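Local atomic coordinates of CBS domain-containing protein (Pyrococcus horikoshii, PDB entry 2YZQ), a protein that is of unknown function but carries four CBS domains, binds S-adenosylmethionine and may act as a sensor of that metabolite. Residues M1-I6 against D77-A82; Q9-I14 against S34-N39; D69-K74 against R92-V97. All blocks are in the same frame, centred on the assembly; numbering follows the deposited sequence.

All three contacts lie in the first pair of CBS domains, away from the bound S-adenosylmethionine, which sits among residues of the second pair. Interaction 3 is central, its centre about 11 Å from each of the others, which lie about 19 Å apart. Along the chain, interaction 2 is nested in the loop closed by interaction 1, and interaction 3 follows interaction 2. Interactions 1 and 3 share the unit of strand 72-74, helix 79-89 and strand 93-97, and Val3 packs on Val73 and Val96. Interaction 2 builds the small sheet of the first repeat, and from it Ser34 touches Arg93 of strand 93-97. Interaction 1 joins the two repeats; the others each pair strands within one.

Interaction 1 of 3, residues M1-I6 against D77-A82; sequences MRVKTI and DTLKKA
Two backbone hydrogen bonds join Met1 and Val3 to Leu79 and Asp77, making a single beta bridge at Arg2 and Thr78 within a pair of CBS domains: the chain's N-terminus docks on the start of helix 79-89 in the second repeat. Val3 N reaches Asp77 O at 2.9 Å, almost in line with the carbonyl, and Leu79 N donates to Met1 O at 2.7 Å from slightly outside the carbonyl plane. Asp77 O also takes a CA-H...O contact from Arg2 CA at 3.4 Å, so two consecutive residues crowd round one carbonyl.

The apolar part centres on Leu79, which crosses Ile6 at about a right angle with its CD1 3.7 Å from Ile6 CG1. Met1 runs alongside Leu79, pointing the same way, but the modelled spacing of this pair is doubtful. Val3 CG2, set opposite its own carbonyl carbon (chi1 169° for CG1), lies over the helix start, 3.7 Å from Thr78 O and 4.0 Å from Ala82 CB. Replacing Leu79 by an alanine would probably open a gap beside Ile6 CG1 and leave Ile6 freer to turn.

In the next shell, Tyr116 of helix 109-117 and Leu107 of strand 103-108 close round Ile6 and Leu79. Arg2 NH1 bonds to Asn76 O, whereas Asp77 OD2 accepts from Lys74 N; each is held by a backbone atom, and the opposite charges of Arg2 and Asp77 do not touch, Arg2 NH1 lying 6.4 Å from Asp77 OD1. Thr78 is the N-cap of helix 79-89: with chi1 at 61°, its OG1 sits between the backbone N and the carbonyl carbon and accepts from Lys81 N at 3.1 Å.

Interaction 2 of 3, residues Q9-I14 against S34-N39; sequences QNPVTI and SFPVVN
Val12 and Ile14 both lean on the ring of Phe35, each slanting across it, Val12 on the CD1-CE1 side and Ile14 on the CD2 side. Val12 CG2 approaches CE1 of Phe35 at 3.3 Å and also touches CD1, while Ile14 CD1 comes to Phe35 CD2 at 3.5 Å. The extended end of Ile14 (chi2 -176°) carries CD1 out to that ring carbon.

Thr13, between them, turns to Pro36 instead: the two side chains cross at about a right angle, with Thr13 CG2 3.9 Å from Pro36 CB. Farther back, Pro11 meets the same proline ring through its CG, and Val12 O lies 3.3 Å from Pro36 CD.

Ile14 uses both of its backbone polar atoms in a parallel bridge to Val37. Its N donates to Pro36 O at 3.1 Å, and its O accepts from Val38 N at 3.1 Å, the donor tilted about 30° from the carbonyl plane. Where the two chains diverge, a water donates to both Val12 O and Ser34 O and links the two segments there.

This pairing begins the small sheet of the first CBS repeat, in which strand 34-38 runs between strands 14-15 and 44-49. Val37 packs on Val45 and Ile48 of strand 44-49, while Pro11 and Pro36 rest on Ile106 of strand 103-108 in the second repeat.

Interaction 3 of 3, residues D69-K74 against R92-V97; sequences DVPVVK and RRVVVV
Pro71, Val73 and Val95 carry the backbone pairing of two parallel strands whose axes come within 4.6 Å at an angle of 39°. Three hydrogen bonds zigzag between them: Val95 N donates to Pro71 O at 3.0 Å, Val73 N to Val95 O at 3.1 Å, and Val97 N to Val73 O at 2.9 Å. The first two donors lie in the carbonyl plane. Val95 therefore spends both its N-H and its carbonyl on this neighbour.

The same carbonyls also receive CA-H...O contacts. Val72 CA stands 3.2 Å from Val95 O, and Val96 CA 3.2 Å from Val73 O. Arg93 O has no polar partner; buried by the contact, it has Pro71 CG lying against it.

Apolar contacts join the Pro71 ring and the valine methyls. Pro71 crosses Val94 at about a right angle, its CG 3.8 Å from Val94 CG1. The other branch of Val94, CG2, meets Val73 CG2 at 4.0 Å; in Val73 this methyl is placed between the backbone N and the carbonyl carbon, since CG1 takes the place opposite that carbon (chi1 -62°). Val73 CG2 also packs on Val96 CG2.

Helix 79-89 covers Pro71, Val73 and Val94 with Leu85 and Met86, while Leu44 of the first repeat meets Val72 and Val95. Strand 72-74, helix 79-89 and strand 93-97 thus form a beta-alpha-beta crossover with its two strands side by side, a core element of the CBS domain fold.

Interaction 1 of 3, residues M1-I6 against D77-A82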
loop_
_atom_site.group_PDB
_atom_site.type_symbol
_atom_site.label_atom_id
_atom_site.label_comp_id
_atom_site.label_asym_id
_atom_site.label_seq_id
_atom_site.Cartn_x
_atom_site.Cartn_y
_atom_site.Cartn_z
ATOM N N MET A 1 6.859 1.381 -19.541
ATOM C CA MET A 1 5.932 0.284 -19.289
ATOM C C MET A 1 4.492 0.784 -19.240
ATOM O O MET A 1 3.992 1.860 -18.863
ATOM C CB MET A 1 6.283 -0.415 -17.973
ATOM C CG MET A 1 5.325 -1.530 -17.589
ATOM S SD MET A 1 5.711 -3.091 -18.407
ATOM C CE MET A 1 7.436 -2.843 -18.816
ATOM N N ARG A 2 3.714 -0.133 -19.819
ATOM C CA ARG A 2 2.258 0.058 -19.961
ATOM C C ARG A 2 1.470 -0.725 -18.928
ATOM O O ARG A 2 1.922 -1.779 -18.438
ATOM C CB ARG A 2 1.759 -0.258 -21.376
ATOM C CG ARG A 2 2.253 0.756 -22.405
ATOM C CD ARG A 2 1.686 0.483 -23.775
ATOM N NE ARG A 2 2.503 1.107 -24.814
ATOM C CZ ARG A 2 2.317 2.333 -25.296
ATOM N NH1 ARG A 2 1.322 3.101 -24.854
ATOM N NH2 ARG A 2 3.128 2.794 -26.244
ATOM N N VAL A 3 0.314 -0.042 -18.989
ATOM C CA VAL A 3 -0.565 -0.675 -18.016
ATOM C C VAL A 3 -0.835 -2.152 -18.309
ATOM O O VAL A 3 -0.825 -2.988 -17.400
ATOM C CB VAL A 3 -1.910 0.082 -17.944
ATOM C CG1 VAL A 3 -2.923 -0.713 -17.145
ATOM C CG2 VAL A 3 -1.694 1.464 -17.316
ATOM N N LYS A 4 -1.064 -2.465 -19.582
ATOM C CA LYS A 4 -1.373 -3.831 -20.008
ATOM C C LYS A 4 -0.402 -4.893 -19.501
ATOM O O LYS A 4 -0.789 -6.035 -19.258
ATOM C CB LYS A 4 -1.425 -3.893 -21.538
ATOM C CG LYS A 4 -0.080 -3.654 -22.205
ATOM C CD LYS A 4 -0.231 -3.262 -23.671
ATOM C CE LYS A 4 -0.844 -4.380 -24.497
ATOM N NZ LYS A 4 -1.044 -3.951 -25.910
ATOM N N THR A 5 0.857 -4.511 -19.326
ATOM C CA THR A 5 1.880 -5.448 -18.881
ATOM C C THR A 5 1.866 -5.734 -17.385
ATOM O O THR A 5 2.206 -6.833 -16.951
ATOM C CB THR A 5 3.281 -4.925 -19.258
ATOM O OG1 THR A 5 3.299 -4.576 -20.649
ATOM C CG2 THR A 5 4.342 -5.983 -18.985
ATOM N N ILE A 6 1.447 -4.751 -16.602
ATOM C CA ILE A 6 1.452 -4.887 -15.152
ATOM C C ILE A 6 0.101 -5.217 -14.518
ATOM O O ILE A 6 0.045 -5.762 -13.416
ATOM C CB ILE A 6 2.023 -3.591 -14.520
ATOM C CG1 ILE A 6 3.341 -3.219 -15.213
ATOM C CG2 ILE A 6 2.252 -3.771 -13.024
ATOM C CD1 ILE A 6 4.399 -4.323 -15.192
ATOM N N ASP A 77 -2.259 2.737 -21.900
ATOM C CA ASP A 77 -1.773 3.951 -21.260
ATOM C C ASP A 77 -0.456 3.613 -20.567
ATOM O O ASP A 77 -0.155 2.444 -20.307
ATOM C CB ASP A 77 -2.778 4.478 -20.228
ATOM C CG ASP A 77 -3.960 5.179 -20.868
ATOM O OD1 ASP A 77 -3.786 5.762 -21.959
ATOM O OD2 ASP A 77 -5.058 5.167 -20.274
ATOM N N THR A 78 0.335 4.635 -20.271
ATOM C CA THR A 78 1.612 4.416 -19.606
ATOM C C THR A 78 1.394 4.187 -18.117
ATOM O O THR A 78 0.359 4.567 -17.569
ATOM C CB THR A 78 2.529 5.635 -19.757
ATOM O OG1 THR A 78 1.899 6.772 -19.153
ATOM C CG2 THR A 78 2.798 5.924 -21.228
ATOM N N LEU A 79 2.366 3.559 -17.462
ATOM C CA LEU A 79 2.256 3.329 -16.027
ATOM C C LEU A 79 2.298 4.687 -15.345
ATOM O O LEU A 79 1.734 4.871 -14.268
ATOM C CB LEU A 79 3.410 2.463 -15.515
ATOM C CG LEU A 79 3.344 0.969 -15.819
ATOM C CD1 LEU A 79 4.569 0.283 -15.235
ATOM C CD2 LEU A 79 2.071 0.378 -15.229
ATOM N N LYS A 80 2.970 5.638 -15.985
ATOM C CA LYS A 80 3.073 6.986 -15.442
ATOM C C LYS A 80 1.686 7.589 -15.278
ATOM O O LYS A 80 1.388 8.210 -14.262
ATOM C CB LYS A 80 3.910 7.877 -16.363
ATOM C CG LYS A 80 3.959 9.336 -15.921
ATOM C CD LYS A 80 4.840 10.175 -16.832
ATOM C CE LYS A 80 4.921 11.613 -16.342
ATOM N NZ LYS A 80 5.855 12.427 -17.170
ATOM N N LYS A 81 0.835 7.404 -16.282
ATOM C CA LYS A 81 -0.520 7.940 -16.224
ATOM C C LYS A 81 -1.314 7.323 -15.075
ATOM O O LYS A 81 -2.019 8.026 -14.355
ATOM C CB LYS A 81 -1.243 7.694 -17.550
ATOM C CG LYS A 81 -2.653 8.260 -17.602
ATOM C CD LYS A 81 -3.254 8.120 -18.991
ATOM C CE LYS A 81 -4.685 8.627 -19.017
ATOM N NZ LYS A 81 -4.781 10.035 -18.543
ATOM N N ALA A 82 -1.201 6.007 -14.910
ATOM C CA ALA A 82 -1.909 5.307 -13.847
ATOM C C ALA A 82 -1.382 5.731 -12.479
ATOM O O ALA A 82 -2.148 5.888 -11.528
ATOM C CB ALA A 82 -1.762 3.795 -14.025
#

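Interaction 2 of 3, residues Q9-I14 against S34-N39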
loop_
_atom_site.group_PDB
_atom_site.type_symbol
_atom_site.label_atom_id
_atom_site.label_comp_id
_atom_site.label_asym_id
_atom_site.label_seq_id
_atom_site.Cartn_x
_atom_site.Cartn_y
_atom_site.Cartn_z
ATOM N N GLN A 9 -5.374 -9.207 -15.634
ATOM C CA GLN A 9 -6.477 -9.220 -16.586
ATOM C C GLN A 9 -7.731 -9.949 -16.121
ATOM O O GLN A 9 -7.691 -10.761 -15.202
ATOM C CB GLN A 9 -6.024 -9.831 -17.911
ATOM C CG GLN A 9 -4.713 -9.283 -18.429
ATOM C CD GLN A 9 -4.597 -9.402 -19.927
ATOM O OE1 GLN A 9 -4.967 -8.486 -20.664
ATOM N NE2 GLN A 9 -4.100 -10.542 -20.395
ATOM N N ASN A 10 -8.844 -9.623 -16.773
ATOM C CA ASN A 10 -10.139 -10.240 -16.521
ATOM C C ASN A 10 -10.549 -10.316 -15.056
ATOM O O ASN A 10 -10.739 -11.398 -14.505
ATOM C CB ASN A 10 -10.144 -11.640 -17.133
ATOM C CG ASN A 10 -9.728 -11.632 -18.589
ATOM O OD1 ASN A 10 -10.413 -11.061 -19.437
ATOM N ND2 ASN A 10 -8.594 -12.259 -18.887
ATOM N N PRO A 11 -10.705 -9.158 -14.408
ATOM C CA PRO A 11 -11.099 -9.145 -13.000
ATOM C C PRO A 11 -12.538 -9.602 -12.810
ATOM O O PRO A 11 -13.394 -9.366 -13.666
ATOM C CB PRO A 11 -10.916 -7.685 -12.612
ATOM C CG PRO A 11 -11.299 -6.976 -13.870
ATOM C CD PRO A 11 -10.561 -7.785 -14.922
ATOM N N VAL A 12 -12.799 -10.270 -11.694
ATOM C CA VAL A 12 -14.150 -10.708 -11.398
ATOM C C VAL A 12 -14.896 -9.434 -11.023
ATOM O O VAL A 12 -14.397 -8.619 -10.245
ATOM C CB VAL A 12 -14.178 -11.707 -10.222
ATOM C CG1 VAL A 12 -13.678 -13.065 -10.687
ATOM C CG2 VAL A 12 -13.308 -11.200 -9.087
ATOM N N THR A 13 -16.075 -9.250 -11.600
ATOM C CA THR A 13 -16.867 -8.059 -11.331
ATOM C C THR A 13 -18.213 -8.426 -10.733
ATOM O O THR A 13 -18.568 -9.600 -10.643
ATOM C CB THR A 13 -17.129 -7.265 -12.622
ATOM O OG1 THR A 13 -17.938 -8.052 -13.503
ATOM C CG2 THR A 13 -15.817 -6.920 -13.316
ATOM N N ILE A 14 -18.957 -7.410 -10.321
ATOM C CA ILE A 14 -20.277 -7.622 -9.752
ATOM C C ILE A 14 -21.266 -6.727 -10.477
ATOM O O ILE A 14 -21.066 -5.519 -10.586
ATOM C CB ILE A 14 -20.312 -7.298 -8.244
ATOM C CG1 ILE A 14 -19.390 -8.258 -7.487
ATOM C CG2 ILE A 14 -21.738 -7.402 -7.723
ATOM C CD1 ILE A 14 -19.424 -8.090 -5.980
ATOM N N SER A 34 -11.299 -5.962 -3.522
ATOM C CA SER A 34 -12.453 -5.208 -4.000
ATOM C C SER A 34 -12.832 -5.699 -5.392
ATOM O O SER A 34 -12.013 -6.302 -6.085
ATOM C CB SER A 34 -12.133 -3.712 -4.049
ATOM O OG SER A 34 -11.112 -3.436 -4.989
ATOM N N PHE A 35 -14.071 -5.442 -5.797
ATOM C CA PHE A 35 -14.551 -5.868 -7.109
ATOM C C PHE A 35 -15.047 -4.689 -7.935
ATOM O O PHE A 35 -15.699 -3.788 -7.413
ATOM C CB PHE A 35 -15.723 -6.848 -6.976
ATOM C CG PHE A 35 -15.393 -8.113 -6.245
ATOM C CD1 PHE A 35 -14.432 -8.988 -6.734
ATOM C CD2 PHE A 35 -16.077 -8.449 -5.081
ATOM C CE1 PHE A 35 -14.153 -10.183 -6.072
ATOM C CE2 PHE A 35 -15.807 -9.641 -4.413
ATOM C CZ PHE A 35 -14.843 -10.509 -4.911
ATOM N N PRO A 36 -14.727 -4.670 -9.239
ATOM C CA PRO A 36 -15.215 -3.554 -10.055
ATOM C C PRO A 36 -16.724 -3.761 -10.186
ATOM O O PRO A 36 -17.186 -4.901 -10.249
ATOM C CB PRO A 36 -14.495 -3.756 -11.388
ATOM C CG PRO A 36 -13.223 -4.446 -10.984
ATOM C CD PRO A 36 -13.711 -5.448 -9.964
ATOM N N VAL A 37 -17.487 -2.674 -10.211
ATOM C CA VAL A 37 -18.940 -2.769 -10.331
ATOM C C VAL A 37 -19.391 -2.305 -11.709
ATOM O O VAL A 37 -18.991 -1.240 -12.177
ATOM C CB VAL A 37 -19.647 -1.906 -9.264
ATOM C CG1 VAL A 37 -21.159 -2.045 -9.400
ATOM C CG2 VAL A 37 -19.202 -2.329 -7.881
ATOM N N VAL A 38 -20.238 -3.107 -12.346
ATOM C CA VAL A 38 -20.735 -2.791 -13.680
ATOM C C VAL A 38 -22.257 -2.862 -13.773
ATOM O O VAL A 38 -22.919 -3.446 -12.911
ATOM C CB VAL A 38 -20.156 -3.769 -14.724
ATOM C CG1 VAL A 38 -18.632 -3.697 -14.718
ATOM C CG2 VAL A 38 -20.623 -5.183 -14.419
ATOM N N ASN A 39 -22.805 -2.263 -14.823
ATOM C CA ASN A 39 -24.247 -2.301 -15.030
ATOM C C ASN A 39 -24.577 -3.462 -15.963
ATOM O O ASN A 39 -23.695 -4.243 -16.324
ATOM C CB ASN A 39 -24.765 -0.977 -15.612
ATOM C CG ASN A 39 -24.072 -0.576 -16.900
ATOM O OD1 ASN A 39 -23.560 -1.416 -17.638
ATOM N ND2 ASN A 39 -24.072 0.721 -17.186
HETATM O O HOH W 1 -11.655 -7.633 -8.888
#

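Interaction 3 of 3, residues D69-K74 against R92-V97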
loop_
_atom_site.group_PDB
_atom_site.type_symbol
_atom_site.label_atom_id
_atom_site.label_comp_id
_atom_site.label_asym_id
_atom_site.label_seq_id
_atom_site.Cartn_x
_atom_site.Cartn_y
_atom_site.Cartn_z
ATOM N N ASP A 69 -16.509 7.613 -8.098
ATOM C CA ASP A 69 -15.317 8.329 -8.536
ATOM C C ASP A 69 -14.042 7.512 -8.356
ATOM O O ASP A 69 -13.256 7.767 -7.445
ATOM C CB ASP A 69 -15.193 9.654 -7.776
ATOM C CG ASP A 69 -14.072 10.528 -8.305
ATOM O OD1 ASP A 69 -14.116 10.896 -9.498
ATOM O OD2 ASP A 69 -13.146 10.847 -7.528
ATOM N N VAL A 70 -13.843 6.530 -9.231
ATOM C CA VAL A 70 -12.658 5.679 -9.174
ATOM C C VAL A 70 -11.763 5.940 -10.382
ATOM O O VAL A 70 -12.248 6.147 -11.493
ATOM C CB VAL A 70 -13.037 4.182 -9.155
ATOM C CG1 VAL A 70 -13.921 3.888 -7.953
ATOM C CG2 VAL A 70 -13.746 3.805 -10.445
ATOM N N PRO A 71 -10.437 5.934 -10.178
ATOM C CA PRO A 71 -9.506 6.175 -11.284
ATOM C C PRO A 71 -9.566 5.075 -12.343
ATOM O O PRO A 71 -9.604 3.887 -12.015
ATOM C CB PRO A 71 -8.151 6.243 -10.583
ATOM C CG PRO A 71 -8.331 5.325 -9.418
ATOM C CD PRO A 71 -9.707 5.691 -8.922
ATOM N N VAL A 72 -9.585 5.481 -13.607
ATOM C CA VAL A 72 -9.643 4.532 -14.715
ATOM C C VAL A 72 -8.636 4.876 -15.803
ATOM O O VAL A 72 -8.324 6.047 -16.035
ATOM C CB VAL A 72 -11.052 4.492 -15.356
ATOM C CG1 VAL A 72 -12.082 4.073 -14.325
ATOM C CG2 VAL A 72 -11.397 5.851 -15.937
ATOM N N VAL A 73 -8.124 3.845 -16.466
ATOM C CA VAL A 73 -7.165 4.022 -17.549
ATOM C C VAL A 73 -7.434 2.940 -18.584
ATOM O O VAL A 73 -8.264 2.058 -18.364
ATOM C CB VAL A 73 -5.705 3.856 -17.065
ATOM C CG1 VAL A 73 -5.374 4.910 -16.021
ATOM C CG2 VAL A 73 -5.502 2.456 -16.491
ATOM N N LYS A 74 -6.739 3.029 -19.712
ATOM C CA LYS A 74 -6.853 2.037 -20.774
ATOM C C LYS A 74 -5.572 1.211 -20.713
ATOM O O LYS A 74 -4.547 1.698 -20.233
ATOM C CB LYS A 74 -7.000 2.721 -22.132
ATOM C CG LYS A 74 -8.338 3.427 -22.305
ATOM C CD LYS A 74 -8.501 3.995 -23.702
ATOM C CE LYS A 74 -9.895 4.572 -23.892
ATOM N NZ LYS A 74 -10.214 5.595 -22.856
ATOM N N ARG A 92 -5.393 3.253 -4.015
ATOM C CA ARG A 92 -4.408 2.220 -4.328
ATOM C C ARG A 92 -4.632 1.345 -5.553
ATOM O O ARG A 92 -3.936 0.347 -5.736
ATOM C CB ARG A 92 -4.208 1.329 -3.102
ATOM C CG ARG A 92 -3.667 2.075 -1.886
ATOM C CD ARG A 92 -3.590 1.163 -0.667
ATOM N NE ARG A 92 -2.702 0.022 -0.880
ATOM C CZ ARG A 92 -1.375 0.096 -0.900
ATOM N NH1 ARG A 92 -0.764 1.263 -0.715
ATOM N NH2 ARG A 92 -0.657 -1.001 -1.108
ATOM N N ARG A 93 -5.591 1.699 -6.392
ATOM C CA ARG A 93 -5.819 0.898 -7.582
ATOM C C ARG A 93 -6.549 1.671 -8.653
ATOM O O ARG A 93 -7.184 2.689 -8.383
ATOM C CB ARG A 93 -6.606 -0.368 -7.235
ATOM C CG ARG A 93 -8.033 -0.119 -6.798
ATOM C CD ARG A 93 -8.660 -1.387 -6.244
ATOM N NE ARG A 93 -7.932 -1.889 -5.081
ATOM C CZ ARG A 93 -7.781 -1.215 -3.943
ATOM N NH1 ARG A 93 -8.309 -0.007 -3.806
ATOM N NH2 ARG A 93 -7.098 -1.748 -2.941
ATOM N N VAL A 94 -6.431 1.182 -9.880
ATOM C CA VAL A 94 -7.097 1.790 -11.015
ATOM C C VAL A 94 -7.754 0.665 -11.797
ATOM O O VAL A 94 -7.221 -0.438 -11.878
ATOM C CB VAL A 94 -6.105 2.537 -11.944
ATOM C CG1 VAL A 94 -5.369 3.617 -11.158
ATOM C CG2 VAL A 94 -5.117 1.558 -12.564
ATOM N N VAL A 95 -8.931 0.936 -12.342
ATOM C CA VAL A 95 -9.620 -0.063 -13.138
ATOM C C VAL A 95 -9.225 0.224 -14.578
ATOM O O VAL A 95 -9.184 1.382 -14.999
ATOM C CB VAL A 95 -11.157 0.043 -12.990
ATOM C CG1 VAL A 95 -11.842 -0.990 -13.891
ATOM C CG2 VAL A 95 -11.554 -0.187 -11.538
ATOM N N VAL A 96 -8.903 -0.828 -15.324
ATOM C CA VAL A 96 -8.514 -0.682 -16.717
ATOM C C VAL A 96 -9.737 -1.034 -17.553
ATOM O O VAL A 96 -10.313 -2.108 -17.390
ATOM C CB VAL A 96 -7.370 -1.645 -17.081
ATOM C CG1 VAL A 96 -6.838 -1.312 -18.458
ATOM C CG2 VAL A 96 -6.264 -1.566 -16.030
ATOM N N VAL A 97 -10.146 -0.123 -18.428
ATOM C CA VAL A 97 -11.317 -0.370 -19.260
ATOM C C VAL A 97 -10.970 -0.330 -20.738
ATOM O O VAL A 97 -9.915 0.177 -21.129
ATOM C CB VAL A 97 -12.434 0.674 -18.993
ATOM C CG1 VAL A 97 -12.814 0.669 -17.520
ATOM C CG2 VAL A 97 -11.969 2.062 -19.427
#